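Local structure of B-agarase (Agarivorans gilvus, 5Z6P) at residues Trp164-Trp175 and Gly677-Thr685. The protein probably hydrolyses the beta-1,4-glycosidic linkages of agarose as a glycoside hydrolase of family 50. Sequence-based numbering, arbitrary orientation.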
# COMPACT_ATOMS: atom_id res chain seq x y z
N TRP A 164 -4.03 20.67 -12.59
CA TRP A 164 -4.87 19.51 -12.89
C TRP A 164 -5.90 19.92 -13.95
O TRP A 164 -6.07 21.11 -14.20
CB TRP A 164 -5.55 18.97 -11.62
CG TRP A 164 -6.83 19.68 -11.30
CD1 TRP A 164 -6.96 20.92 -10.73
CD2 TRP A 164 -8.16 19.20 -11.52
NE1 TRP A 164 -8.29 21.24 -10.61
CE2 TRP A 164 -9.04 20.21 -11.08
CE3 TRP A 164 -8.68 18.02 -12.06
CZ2 TRP A 164 -10.42 20.07 -11.16
CZ3 TRP A 164 -10.06 17.89 -12.13
CH2 TRP A 164 -10.91 18.91 -11.69
N GLY A 165 -6.56 18.96 -14.59
CA GLY A 165 -7.56 19.27 -15.61
C GLY A 165 -6.93 19.97 -16.79
O GLY A 165 -7.61 20.62 -17.60
N THR A 166 -5.60 19.86 -16.86
CA THR A 166 -4.74 20.44 -17.88
C THR A 166 -4.52 19.43 -19.02
O THR A 166 -4.88 18.25 -18.87
CB THR A 166 -3.43 20.91 -17.20
OG1 THR A 166 -2.43 21.30 -18.16
CG2 THR A 166 -2.91 19.88 -16.21
N LYS A 167 -3.99 19.89 -20.15
CA LYS A 167 -3.76 18.95 -21.25
C LYS A 167 -2.40 18.29 -21.09
O LYS A 167 -2.25 17.11 -21.44
CB LYS A 167 -3.88 19.64 -22.61
CG LYS A 167 -3.90 18.66 -23.79
CD LYS A 167 -5.30 18.48 -24.41
CE LYS A 167 -5.45 17.13 -25.10
NZ LYS A 167 -6.65 17.06 -25.99
N ASP A 168 -1.44 19.03 -20.55
CA ASP A 168 -0.24 18.40 -20.04
C ASP A 168 -0.61 17.62 -18.77
O ASP A 168 -1.27 18.15 -17.90
CB ASP A 168 0.84 19.43 -19.73
CG ASP A 168 1.32 20.20 -20.96
OD1 ASP A 168 1.17 19.71 -22.11
OD2 ASP A 168 1.88 21.31 -20.77
N VAL A 169 -0.18 16.37 -18.67
CA VAL A 169 -0.30 15.60 -17.45
C VAL A 169 0.91 15.86 -16.58
O VAL A 169 2.05 15.66 -17.03
CB VAL A 169 -0.39 14.09 -17.73
CG1 VAL A 169 -0.37 13.29 -16.39
CG2 VAL A 169 -1.64 13.77 -18.51
N TYR A 170 0.68 16.32 -15.36
CA TYR A 170 1.75 16.48 -14.39
C TYR A 170 1.95 15.18 -13.61
O TYR A 170 1.04 14.70 -12.95
CB TYR A 170 1.44 17.65 -13.47
CG TYR A 170 1.94 18.98 -14.00
CD1 TYR A 170 1.23 19.67 -14.96
CD2 TYR A 170 3.14 19.51 -13.57
CE1 TYR A 170 1.69 20.86 -15.46
CE2 TYR A 170 3.60 20.70 -14.06
CZ TYR A 170 2.87 21.38 -15.02
OH TYR A 170 3.30 22.58 -15.54
N ALA A 171 3.14 14.59 -13.74
CA ALA A 171 3.45 13.31 -13.12
C ALA A 171 3.24 13.35 -11.61
O ALA A 171 3.47 14.36 -10.98
CB ALA A 171 4.90 12.91 -13.44
N THR A 172 2.78 12.24 -11.05
CA THR A 172 2.50 12.16 -9.62
C THR A 172 3.74 11.80 -8.83
O THR A 172 4.34 10.76 -9.08
CB THR A 172 1.43 11.09 -9.33
OG1 THR A 172 0.24 11.39 -10.05
CG2 THR A 172 1.13 11.04 -7.84
N TRP A 173 4.11 12.62 -7.84
CA TRP A 173 5.25 12.32 -7.02
C TRP A 173 5.01 11.09 -6.13
O TRP A 173 4.04 11.03 -5.38
CB TRP A 173 5.63 13.51 -6.15
CG TRP A 173 6.97 13.31 -5.58
CD1 TRP A 173 8.16 13.45 -6.22
CD2 TRP A 173 7.28 12.89 -4.25
NE1 TRP A 173 9.19 13.16 -5.38
CE2 TRP A 173 8.68 12.82 -4.16
CE3 TRP A 173 6.52 12.58 -3.13
CZ2 TRP A 173 9.33 12.45 -3.00
CZ3 TRP A 173 7.16 12.21 -1.97
CH2 TRP A 173 8.55 12.15 -1.91
N MET A 174 5.92 10.11 -6.21
CA MET A 174 5.72 8.81 -5.57
C MET A 174 6.72 8.47 -4.47
O MET A 174 6.32 8.08 -3.38
CB MET A 174 5.80 7.68 -6.62
CG MET A 174 4.76 7.74 -7.72
SD MET A 174 3.10 7.58 -7.09
CE MET A 174 2.98 5.85 -6.69
N TRP A 175 8.01 8.57 -4.77
CA TRP A 175 9.07 8.09 -3.88
C TRP A 175 10.30 8.96 -3.98
O TRP A 175 10.47 9.68 -4.95
CB TRP A 175 9.51 6.65 -4.20
CG TRP A 175 8.42 5.66 -4.48
CD1 TRP A 175 7.96 5.28 -5.71
CD2 TRP A 175 7.69 4.89 -3.53
NE1 TRP A 175 6.97 4.34 -5.58
CE2 TRP A 175 6.78 4.08 -4.24
CE3 TRP A 175 7.71 4.81 -2.13
CZ2 TRP A 175 5.90 3.21 -3.62
CZ3 TRP A 175 6.83 3.93 -1.51
CH2 TRP A 175 5.94 3.14 -2.25
N GLY A 677 -12.10 12.63 -10.31
CA GLY A 677 -11.78 13.93 -9.78
C GLY A 677 -10.75 13.98 -8.67
O GLY A 677 -10.70 14.94 -7.93
N PHE A 678 -9.92 12.95 -8.59
CA PHE A 678 -8.87 12.85 -7.58
C PHE A 678 -7.60 13.48 -8.09
O PHE A 678 -7.45 13.69 -9.28
CB PHE A 678 -8.64 11.37 -7.20
CG PHE A 678 -9.59 10.86 -6.17
CD1 PHE A 678 -10.93 10.71 -6.47
CD2 PHE A 678 -9.14 10.57 -4.89
CE1 PHE A 678 -11.82 10.28 -5.51
CE2 PHE A 678 -10.01 10.14 -3.92
CZ PHE A 678 -11.36 9.99 -4.22
N PHE A 679 -6.68 13.79 -7.19
CA PHE A 679 -5.39 14.31 -7.57
C PHE A 679 -4.30 13.24 -7.61
O PHE A 679 -3.19 13.51 -8.04
CB PHE A 679 -4.97 15.43 -6.62
CG PHE A 679 -5.95 16.56 -6.53
CD1 PHE A 679 -6.12 17.44 -7.60
CD2 PHE A 679 -6.70 16.77 -5.38
CE1 PHE A 679 -7.03 18.49 -7.52
CE2 PHE A 679 -7.60 17.83 -5.30
CZ PHE A 679 -7.77 18.68 -6.38
N HIS A 680 -4.61 12.05 -7.12
CA HIS A 680 -3.64 10.96 -6.97
C HIS A 680 -4.38 9.66 -7.25
O HIS A 680 -5.40 9.41 -6.63
CB HIS A 680 -3.05 10.97 -5.54
CG HIS A 680 -1.76 10.22 -5.39
ND1 HIS A 680 -1.59 8.92 -5.81
CD2 HIS A 680 -0.58 10.59 -4.83
CE1 HIS A 680 -0.36 8.52 -5.52
NE2 HIS A 680 0.27 9.52 -4.94
N ALA A 681 -3.91 8.85 -8.20
CA ALA A 681 -4.57 7.58 -8.52
C ALA A 681 -4.01 6.40 -7.71
O ALA A 681 -4.43 5.26 -7.90
CB ALA A 681 -4.47 7.28 -10.01
N GLY A 682 -3.06 6.66 -6.83
CA GLY A 682 -2.59 5.62 -5.93
C GLY A 682 -1.34 4.89 -6.39
O GLY A 682 -0.56 5.39 -7.20
N LEU A 683 -1.15 3.68 -5.88
CA LEU A 683 0.13 2.99 -6.04
C LEU A 683 0.23 2.25 -7.38
O LEU A 683 1.29 2.16 -7.99
CB LEU A 683 0.33 2.02 -4.88
CG LEU A 683 0.39 2.70 -3.51
CD1 LEU A 683 0.53 1.66 -2.39
CD2 LEU A 683 1.54 3.68 -3.46
N VAL A 684 -0.90 1.72 -7.82
CA VAL A 684 -1.03 1.07 -9.11
C VAL A 684 -2.22 1.71 -9.83
O VAL A 684 -3.29 1.83 -9.25
CB VAL A 684 -1.22 -0.43 -8.97
CG1 VAL A 684 -1.18 -1.11 -10.34
CG2 VAL A 684 -0.18 -1.03 -8.02
N THR A 685 -2.03 2.12 -11.08
CA THR A 685 -2.99 3.02 -11.70
C THR A 685 -3.61 2.53 -13.01
O THR A 685 -3.02 1.77 -13.76
CB THR A 685 -2.35 4.40 -11.94
OG1 THR A 685 -1.34 4.31 -12.94
CG2 THR A 685 -1.73 4.93 -10.68
O HOH W 1 -1.66 9.35 -10.08
O HOH W 2 -0.79 13.50 -9.30
O HOH W 3 2.82 9.75 -3.50
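No direct hydrogen bond crosses between T172-W173 and F679-A681, yet three waters span the gap, a worked example of how distant parts of a chain can meet partly through solvent. T172 OG1 is held between two waters: one, 2.8 Å from OG1, accepts from A681 N, while the other donates to F679 O at 2.7 Å. A third water repeats the device, donating to W173 O and lying in the plane of the H680 imidazole, 2.9 Å from its NE2. The methyl branch of T172 does the dry work. With CG2 anti to the backbone N, it sits over one face of H680, 3.5 Å from the ring centroid and 17° off the normal, a CH-pi contact. G682 N fixes the ring's rotation by an in-plane hydrogen bond to H680 ND1, and Y732 meets the same ring. M174, bent at chi2 and chi3, brings SD obliquely to the imidazole and swings CE to 3.6 Å from G682 O and against L683 CD2. At the far end F679 turns its edge, through CE1, onto the face of the W164 indole in a T-shaped pair with planes at 85°; Y153 stacks on F679. The contact sets strand 168-174 of the carbohydrate-binding-module-like region, whose M174 and W175 form a classic beta bulge opposite S124, against the loop between strand 664-668 and helix 689-704. Direct touch thus comes mainly from apolar, aromatic and sulfur-aromatic contacts, while bridging waters serve backbone and side-chain polar atoms that do not bond each other directly.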